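Local coordinates for Lmo2125 protein (Listeria monocytogenes serovar 1/2a, PDB 5TU0) that binds maltose and, as a lipoprotein of the solute-binding family, probably hands the sugar to a membrane transporter for uptake into the cell, at residues 175-180 and 346-351; 186-191 and 375-380; 226-231 and 249-254. The protein carries 2 engineered substitutions. All coordinates share one frame; numbering follows the deposited sequence.

Interaction 1. Residues 175-180 and 346-351; sequences GYVFGD and PEMSEV
Phe178 drives the far end of its ring against the first turn of helix 348-363, and here the packing is close. Its CZ lies 3.6 Å from Val351 CG2, which comes in obliquely, and 3.7 Å from the carbonyl oxygen of Glu347, which sits at the ring edge in the ring plane. Met348 N meets the same rim beside Phe178 CE2. A carbonyl oxygen beside aromatic C-H groups is weakly favourable, and Glu347 O is also occupied within its own turn, accepting the N-H of Glu350. One ring face is taken by Val177 CG1, which stands 3.8 Å above the plane, over the centre. With CG1 anti to the backbone N (chi1 178°), this methyl also reaches Val351 CG2 at 3.8 Å and Met348 SD at 3.9 Å, so a single branch closes the wedge between ring and helix. The sulfur of Met348, 49° off the ring normal, makes an oblique Met-aromatic contact. The contact belongs to one of the two lobes that, as in other members of this solute-binding family, close on the sugar: the Met348 side chain lies about 9 Å from a bound glucose unit, and Phe163, from helix 163-172, packs on both valines. Glu350, a buried acid, forms a salt bridge with Lys387. The other flank of the helix start is looser. Glu347 touches the ring through CB, 4.0 Å from Phe178 CZ, while its carboxylate leads away, and Ser349 is exposed, its hydroxyl bonding to Tyr388.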
loop_
_atom_site.group_PDB
_atom_site.type_symbol
_atom_site.label_atom_id
_atom_site.label_comp_id
_atom_site.label_asym_id
_atom_site.label_seq_id
_atom_site.Cartn_x
_atom_site.Cartn_y
_atom_site.Cartn_z
ATOM N N GLY A 175 7.425 -16.761 0.345
ATOM C CA GLY A 175 6.005 -16.933 0.565
ATOM C C GLY A 175 5.204 -16.112 -0.439
ATOM O O GLY A 175 5.732 -15.212 -1.081
ATOM N N TYR A 176 3.938 -16.441 -0.583
ATOM C CA TYR A 176 3.034 -15.685 -1.455
ATOM C C TYR A 176 1.609 -15.932 -0.986
ATOM O O TYR A 176 1.337 -16.922 -0.310
ATOM C CB TYR A 176 3.218 -16.070 -2.943
ATOM C CG TYR A 176 2.986 -17.545 -3.245
ATOM C CD1 TYR A 176 1.725 -18.015 -3.580
ATOM C CD2 TYR A 176 4.034 -18.470 -3.178
ATOM C CE1 TYR A 176 1.507 -19.347 -3.855
ATOM C CE2 TYR A 176 3.825 -19.808 -3.434
ATOM C CZ TYR A 176 2.556 -20.243 -3.781
ATOM O OH TYR A 176 2.319 -21.562 -4.036
ATOM N N VAL A 177 0.694 -15.034 -1.340
ATOM C CA VAL A 177 -0.708 -15.210 -0.977
ATOM C C VAL A 177 -1.373 -16.242 -1.908
ATOM O O VAL A 177 -1.739 -17.327 -1.456
ATOM C CB VAL A 177 -1.482 -13.883 -1.027
ATOM C CG1 VAL A 177 -2.945 -14.134 -0.680
ATOM C CG2 VAL A 177 -0.850 -12.860 -0.085
ATOM N N PHE A 178 -1.537 -15.877 -3.184
ATOM C CA PHE A 178 -2.112 -16.760 -4.205
ATOM C C PHE A 178 -1.131 -16.983 -5.368
ATOM O O PHE A 178 -0.458 -16.064 -5.813
ATOM C CB PHE A 178 -3.423 -16.193 -4.776
ATOM C CG PHE A 178 -4.521 -15.997 -3.766
ATOM C CD1 PHE A 178 -4.871 -17.008 -2.872
ATOM C CD2 PHE A 178 -5.267 -14.823 -3.760
ATOM C CE1 PHE A 178 -5.915 -16.834 -1.976
ATOM C CE2 PHE A 178 -6.302 -14.644 -2.851
ATOM C CZ PHE A 178 -6.623 -15.644 -1.964
ATOM N N GLY A 179 -1.065 -18.216 -5.862
ATOM C CA GLY A 179 -0.197 -18.564 -6.998
ATOM C C GLY A 179 -0.655 -17.920 -8.316
ATOM O O GLY A 179 -1.658 -17.204 -8.346
ATOM N N ASP A 180 0.087 -18.184 -9.389
ATOM C CA ASP A 180 -0.152 -17.583 -10.704
ATOM C C ASP A 180 -0.240 -16.051 -10.575
ATOM O O ASP A 180 -1.219 -15.429 -11.000
ATOM C CB ASP A 180 -1.405 -18.164 -11.385
ATOM C CG ASP A 180 -1.302 -19.670 -11.637
ATOM O OD1 ASP A 180 -0.194 -20.242 -11.492
ATOM O OD2 ASP A 180 -2.335 -20.286 -11.985
ATOM N N PRO A 346 -11.693 -11.497 -5.592
ATOM C CA PRO A 346 -12.592 -11.520 -4.427
ATOM C C PRO A 346 -12.121 -12.338 -3.237
ATOM O O PRO A 346 -12.310 -11.920 -2.081
ATOM C CB PRO A 346 -13.878 -12.140 -4.998
ATOM C CG PRO A 346 -13.846 -11.779 -6.429
ATOM C CD PRO A 346 -12.406 -11.929 -6.814
ATOM N N GLU A 347 -11.497 -13.480 -3.517
ATOM C CA GLU A 347 -11.067 -14.401 -2.468
ATOM C C GLU A 347 -10.044 -13.798 -1.480
ATOM O O GLU A 347 -9.774 -14.389 -0.442
ATOM C CB GLU A 347 -10.520 -15.702 -3.064
ATOM C CG GLU A 347 -11.542 -16.581 -3.805
ATOM C CD GLU A 347 -11.848 -16.202 -5.247
ATOM O OE1 GLU A 347 -11.404 -15.132 -5.749
ATOM O OE2 GLU A 347 -12.562 -17.020 -5.889
ATOM N N MET A 348 -9.464 -12.651 -1.824
ATOM C CA MET A 348 -8.498 -11.975 -0.941
ATOM C C MET A 348 -9.177 -11.602 0.384
ATOM O O MET A 348 -8.535 -11.539 1.431
ATOM C CB MET A 348 -7.923 -10.719 -1.619
ATOM C CG MET A 348 -6.824 -10.028 -0.825
ATOM S SD MET A 348 -5.363 -11.064 -0.613
ATOM C CE MET A 348 -4.581 -10.238 0.798
ATOM N N SER A 349 -10.486 -11.383 0.339
ATOM C CA SER A 349 -11.222 -11.055 1.553
ATOM C C SER A 349 -11.082 -12.131 2.634
ATOM O O SER A 349 -11.146 -11.804 3.798
ATOM C CB SER A 349 -12.710 -10.814 1.253
ATOM O OG SER A 349 -13.334 -12.010 0.841
ATOM N N GLU A 350 -10.848 -13.394 2.253
ATOM C CA GLU A 350 -10.748 -14.496 3.214
ATOM C C GLU A 350 -9.347 -14.618 3.811
ATOM O O GLU A 350 -9.162 -15.234 4.841
ATOM C CB GLU A 350 -11.175 -15.808 2.550
ATOM C CG GLU A 350 -12.547 -15.695 1.883
ATOM C CD GLU A 350 -13.605 -15.153 2.826
ATOM O OE1 GLU A 350 -13.694 -15.639 3.980
ATOM O OE2 GLU A 350 -14.328 -14.224 2.418
ATOM N N VAL A 351 -8.364 -14.004 3.176
ATOM C CA VAL A 351 -6.997 -14.067 3.679
ATOM C C VAL A 351 -6.804 -13.342 5.021
ATOM O O VAL A 351 -6.108 -13.849 5.895
ATOM C CB VAL A 351 -6.016 -13.536 2.618
ATOM C CG1 VAL A 351 -4.583 -13.459 3.153
ATOM C CG2 VAL A 351 -6.065 -14.430 1.386
#

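Interaction 2. Residues 186-191 and 375-380; sequences KDIGLN and DAVKVI
Val377 projects from its helix into a concave surface made by Ile188, Leu190 and Asn191, and the first and last of these meet it in contrasting orientations. Ile188 slides past it in the opposite sense, CG2 to Val377 CG1 at 3.9 Å. Asn191 crosses it at about a right angle, so that Val377 CG2 sits over the face of the amide, 3.6 Å from Asn191 CG. The asparagine CG stands between its backbone N and carbonyl carbon (chi1 64°), and ND2 bonds to Asp374 OD1, one residue ahead of the segment, which would restrain the amide's rotation against the valine. Leu190 offers CB, 4.0 Å from Val377 CG2. One helical turn on, Ile380 takes up the outer part of the isoleucine: Ile188 CD1, carried outward by an extended chi2 of 167°, lies 3.7 Å from Ile380 CG2. A longer contact, 4.3 Å, joins Leu190 CD1 to Ile380 CD1. This is apolar helix-on-strand packing, which lays helix 369-387, the last of the chain, on strand 187-189 and the residues just after it; the strand's backbone bonds to Val177 and Gly179, while Leu190 also packs on Val351 and Leu358 of helix 348-363.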
loop_
_atom_site.group_PDB
_atom_site.type_symbol
_atom_site.label_atom_id
_atom_site.label_comp_id
_atom_site.label_asym_id
_atom_site.label_seq_id
_atom_site.Cartn_x
_atom_site.Cartn_y
_atom_site.Cartn_z
ATOM N N LYS A 186 -6.817 -21.188 -5.324
ATOM C CA LYS A 186 -6.683 -22.583 -4.874
ATOM C C LYS A 186 -5.219 -22.941 -4.610
ATOM O O LYS A 186 -4.919 -24.079 -4.247
ATOM C CB LYS A 186 -7.288 -23.568 -5.884
ATOM C CG LYS A 186 -8.650 -23.186 -6.451
ATOM C CD LYS A 186 -9.722 -22.847 -5.424
ATOM C CE LYS A 186 -10.201 -24.067 -4.646
ATOM N NZ LYS A 186 -11.409 -23.735 -3.825
ATOM N N ASP A 187 -4.317 -21.979 -4.820
ATOM C CA ASP A 187 -2.897 -22.163 -4.566
ATOM C C ASP A 187 -2.448 -21.095 -3.556
ATOM O O ASP A 187 -2.069 -19.986 -3.946
ATOM C CB ASP A 187 -2.093 -22.066 -5.879
ATOM C CG ASP A 187 -0.566 -22.144 -5.661
ATOM O OD1 ASP A 187 -0.108 -22.363 -4.511
ATOM O OD2 ASP A 187 0.180 -21.970 -6.649
ATOM N N ILE A 188 -2.507 -21.444 -2.273
ATOM C CA ILE A 188 -2.118 -20.531 -1.181
ATOM C C ILE A 188 -0.685 -20.817 -0.732
ATOM O O ILE A 188 -0.345 -21.968 -0.401
ATOM C CB ILE A 188 -3.105 -20.616 -0.012
ATOM C CG1 ILE A 188 -4.480 -20.165 -0.492
ATOM C CG2 ILE A 188 -2.640 -19.761 1.172
ATOM C CD1 ILE A 188 -5.601 -20.479 0.464
ATOM N N GLY A 189 0.141 -19.773 -0.748
ATOM C CA GLY A 189 1.555 -19.888 -0.417
ATOM C C GLY A 189 1.972 -19.457 0.983
ATOM O O GLY A 189 3.154 -19.393 1.270
ATOM N N LEU A 190 1.004 -19.198 1.858
ATOM C CA LEU A 190 1.284 -18.714 3.233
ATOM C C LEU A 190 1.754 -19.776 4.217
ATOM O O LEU A 190 2.122 -19.445 5.352
ATOM C CB LEU A 190 0.075 -17.969 3.793
ATOM C CG LEU A 190 -0.331 -16.734 2.984
ATOM C CD1 LEU A 190 -1.609 -16.122 3.556
ATOM C CD2 LEU A 190 0.776 -15.700 2.885
ATOM N N ASN A 191 1.778 -21.035 3.794
ATOM C CA ASN A 191 2.306 -22.101 4.636
ATOM C C ASN A 191 3.402 -22.880 3.910
ATOM O O ASN A 191 3.714 -24.008 4.299
ATOM C CB ASN A 191 1.199 -23.031 5.133
ATOM C CG ASN A 191 0.514 -23.777 4.013
ATOM O OD1 ASN A 191 0.482 -23.317 2.885
ATOM N ND2 ASN A 191 -0.039 -24.931 4.326
ATOM N N ASP A 375 -2.584 -24.343 10.061
ATOM C CA ASP A 375 -3.942 -24.199 10.606
ATOM C C ASP A 375 -4.673 -23.006 9.979
ATOM O O ASP A 375 -5.844 -23.106 9.628
ATOM C CB ASP A 375 -3.919 -24.061 12.140
ATOM C CG ASP A 375 -3.423 -25.325 12.851
ATOM O OD1 ASP A 375 -3.340 -26.389 12.218
ATOM O OD2 ASP A 375 -3.107 -25.251 14.068
ATOM N N ALA A 376 -3.970 -21.890 9.823
ATOM C CA ALA A 376 -4.566 -20.686 9.247
ATOM C C ALA A 376 -4.876 -20.894 7.760
ATOM O O ALA A 376 -5.928 -20.476 7.288
ATOM C CB ALA A 376 -3.647 -19.504 9.440
ATOM N N VAL A 377 -3.993 -21.567 7.032
ATOM C CA VAL A 377 -4.254 -21.801 5.609
ATOM C C VAL A 377 -5.503 -22.691 5.447
ATOM O O VAL A 377 -6.305 -22.480 4.521
ATOM C CB VAL A 377 -3.013 -22.344 4.883
ATOM C CG1 VAL A 377 -3.358 -22.875 3.492
ATOM C CG2 VAL A 377 -1.966 -21.244 4.792
ATOM N N LYS A 378 -5.682 -23.665 6.348
ATOM C CA LYS A 378 -6.871 -24.514 6.283
ATOM C C LYS A 378 -8.131 -23.663 6.507
ATOM O O LYS A 378 -9.143 -23.885 5.858
ATOM C CB LYS A 378 -6.801 -25.698 7.269
ATOM C CG LYS A 378 -7.998 -26.623 7.148
ATOM C CD LYS A 378 -7.747 -28.007 7.759
ATOM C CE LYS A 378 -8.840 -28.987 7.340
ATOM N NZ LYS A 378 -8.493 -30.398 7.680
ATOM N N VAL A 379 -8.056 -22.677 7.390
ATOM C CA VAL A 379 -9.195 -21.772 7.631
ATOM C C VAL A 379 -9.518 -20.990 6.354
ATOM O O VAL A 379 -10.677 -20.890 5.945
ATOM C CB VAL A 379 -8.912 -20.787 8.791
ATOM C CG1 VAL A 379 -9.942 -19.668 8.857
ATOM C CG2 VAL A 379 -8.850 -21.521 10.121
ATOM N N ILE A 380 -8.482 -20.454 5.726
ATOM C CA ILE A 380 -8.666 -19.644 4.520
ATOM C C ILE A 380 -9.259 -20.488 3.375
ATOM O O ILE A 380 -10.240 -20.085 2.750
ATOM C CB ILE A 380 -7.328 -18.993 4.103
ATOM C CG1 ILE A 380 -6.829 -18.038 5.207
ATOM C CG2 ILE A 380 -7.480 -18.245 2.790
ATOM C CD1 ILE A 380 -5.420 -17.534 4.991
#

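Interaction 3. Residues 226-231 and 249-254; sequences DQFVKG and AKINYG
The carbonyl oxygen of Phe228 accepts the N-H of Gly231 at 3.1 Å and also has Ile251 CD1 lying 3.9 Å away. That bond is one half of a Schellman motif which ends helix 217-229; the other runs from Lys232 N to Gln227 O, and Gly231, with its positive phi, occupies the C-prime position. Against this helix end Ile251 lays the tip of its chain. Its CD1 stands 3.3 Å from Val229 O, an apolar methyl resting on the last carbonyls of the helix, and a chi2 of -67° folds the chain to bring it there. The other branch, CG2, approaches the Phe228 ring obliquely, 4.3 Å from CE2. At the edge of that ring, near its plane, lies Tyr253 CB, 4.2 Å from Phe228 CZ; the tyrosine ring itself leads away. Further along, Val229 CG1 touches Ala249 CB at 3.6 Å, a methyl-to-methyl contact between partly exposed residues. Lys230 leaves the backbone away from the contact, and its NZ forms a salt bridge with Asp226 OD1 at 3.0 Å, weak as a hydrogen bond. The facing segment carries two turns: Lys250 closes helix 243-248 with a second Schellman motif, and an inverse gamma turn centred on Asn252 leads into strand 253-256. Tyr246 of helix 243-248 meets the Phe228 ring edge-to-face, while strand 105-121 neighbours both segments, Tyr119 packing on Phe228 and Tyr120 pairing through its backbone with Gly254, where strand 253-256 runs antiparallel to it in the mixed sheet.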
loop_
_atom_site.group_PDB
_atom_site.type_symbol
_atom_site.label_atom_id
_atom_site.label_comp_id
_atom_site.label_asym_id
_atom_site.label_seq_id
_atom_site.Cartn_x
_atom_site.Cartn_y
_atom_site.Cartn_z
ATOM N N ASP A 226 4.043 5.918 19.376
ATOM C CA ASP A 226 4.388 6.602 20.604
ATOM C C ASP A 226 5.908 6.504 20.841
ATOM O O ASP A 226 6.543 7.507 21.184
ATOM C CB ASP A 226 3.594 6.009 21.781
ATOM C CG ASP A 226 3.808 6.766 23.082
ATOM O OD1 ASP A 226 3.444 7.967 23.145
ATOM O OD2 ASP A 226 4.293 6.145 24.055
ATOM N N GLN A 227 6.489 5.312 20.647
ATOM C CA GLN A 227 7.946 5.124 20.851
ATOM C C GLN A 227 8.785 5.923 19.845
ATOM O O GLN A 227 9.773 6.576 20.213
ATOM C CB GLN A 227 8.335 3.643 20.787
ATOM C CG GLN A 227 7.706 2.781 21.879
ATOM C CD GLN A 227 8.213 3.109 23.274
ATOM O OE1 GLN A 227 7.422 3.391 24.184
ATOM N NE2 GLN A 227 9.520 3.078 23.451
ATOM N N PHE A 228 8.407 5.877 18.576
ATOM C CA PHE A 228 9.164 6.614 17.576
ATOM C C PHE A 228 9.051 8.142 17.766
ATOM O O PHE A 228 10.066 8.852 17.754
ATOM C CB PHE A 228 8.730 6.213 16.170
ATOM C CG PHE A 228 9.626 6.746 15.101
ATOM C CD1 PHE A 228 10.898 6.242 14.945
ATOM C CD2 PHE A 228 9.197 7.757 14.242
ATOM C CE1 PHE A 228 11.739 6.733 13.966
ATOM C CE2 PHE A 228 10.034 8.248 13.247
ATOM C CZ PHE A 228 11.304 7.730 13.106
ATOM N N VAL A 229 7.825 8.635 17.964
ATOM C CA VAL A 229 7.569 10.085 18.138
ATOM C C VAL A 229 8.191 10.645 19.422
ATOM O O VAL A 229 8.451 11.853 19.513
ATOM C CB VAL A 229 6.052 10.424 18.034
ATOM C CG1 VAL A 229 5.768 11.872 18.383
ATOM C CG2 VAL A 229 5.554 10.146 16.623
ATOM N N LYS A 230 8.460 9.783 20.402
ATOM C CA LYS A 230 9.095 10.235 21.640
ATOM C C LYS A 230 10.596 9.978 21.685
ATOM O O LYS A 230 11.221 10.158 22.731
ATOM C CB LYS A 230 8.386 9.629 22.859
ATOM C CG LYS A 230 7.007 10.225 23.050
ATOM C CD LYS A 230 6.260 9.610 24.212
ATOM C CE LYS A 230 4.951 10.346 24.432
ATOM N NZ LYS A 230 4.133 9.685 25.482
ATOM N N GLY A 231 11.182 9.590 20.552
ATOM C CA GLY A 231 12.629 9.360 20.493
ATOM C C GLY A 231 13.139 8.117 21.221
ATOM O O GLY A 231 14.292 8.085 21.639
ATOM N N ALA A 249 5.455 16.474 14.692
ATOM C CA ALA A 249 6.134 16.254 15.974
ATOM C C ALA A 249 7.611 16.705 15.967
ATOM O O ALA A 249 8.325 16.506 16.950
ATOM C CB ALA A 249 6.024 14.793 16.376
ATOM N N LYS A 250 8.059 17.301 14.859
ATOM C CA LYS A 250 9.435 17.831 14.731
ATOM C C LYS A 250 10.599 16.818 14.931
ATOM O O LYS A 250 11.712 17.199 15.292
ATOM C CB LYS A 250 9.621 19.071 15.628
ATOM C CG LYS A 250 8.864 20.293 15.147
ATOM C CD LYS A 250 9.101 21.475 16.074
ATOM C CE LYS A 250 8.734 22.796 15.417
ATOM N NZ LYS A 250 7.322 22.832 14.950
ATOM N N ILE A 251 10.333 15.546 14.662
ATOM C CA ILE A 251 11.349 14.503 14.750
ATOM C C ILE A 251 12.285 14.675 13.571
ATOM O O ILE A 251 11.831 14.852 12.438
ATOM C CB ILE A 251 10.700 13.088 14.690
ATOM C CG1 ILE A 251 9.866 12.815 15.945
ATOM C CG2 ILE A 251 11.745 11.987 14.537
ATOM C CD1 ILE A 251 10.684 12.693 17.223
ATOM N N ASN A 252 13.589 14.644 13.826
ATOM C CA ASN A 252 14.578 14.754 12.751
ATOM C C ASN A 252 14.659 13.371 12.095
ATOM O O ASN A 252 15.665 12.660 12.227
ATOM C CB ASN A 252 15.936 15.199 13.316
ATOM C CG ASN A 252 16.986 15.398 12.239
ATOM O OD1 ASN A 252 16.674 15.491 11.048
ATOM N ND2 ASN A 252 18.244 15.469 12.656
ATOM N N TYR A 253 13.593 12.998 11.387
ATOM C CA TYR A 253 13.502 11.661 10.800
ATOM C C TYR A 253 14.146 11.571 9.427
ATOM O O TYR A 253 14.280 12.558 8.702
ATOM C CB TYR A 253 12.027 11.171 10.729
ATOM C CG TYR A 253 11.179 11.848 9.666
ATOM C CD1 TYR A 253 11.114 11.345 8.376
ATOM C CD2 TYR A 253 10.471 13.001 9.954
ATOM C CE1 TYR A 253 10.357 11.973 7.399
ATOM C CE2 TYR A 253 9.717 13.644 8.993
ATOM C CZ TYR A 253 9.660 13.131 7.719
ATOM O OH TYR A 253 8.906 13.780 6.775
ATOM N N GLY A 254 14.567 10.366 9.090
ATOM C CA GLY A 254 15.123 10.064 7.793
ATOM C C GLY A 254 14.331 8.879 7.276
ATOM O O GLY A 254 13.663 8.193 8.044
#

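In the fold
Followed from the N terminus, the chain first opens interaction 1 at 175-180 and, a few residues later, interaction 2 at 186-191. Interaction 3 opens at 226-231 and closes at 249-254, a short local loop lying wholly within both longer ones. Helix 348-363 then closes interaction 1 and helix 369-387, the next in the chain, closes interaction 2, so the two long loops cross. Their centres are 9 Å apart and they meet directly, through Tyr176 OH with Asp187 OD1 and Gly179 N with Asp187 O. Together they tie the two C-terminal helices to the 175-191 region, whereas interaction 3, about 35 Å from interaction 1 between centres, joins helix 217-229 to the approach to strand 253-256.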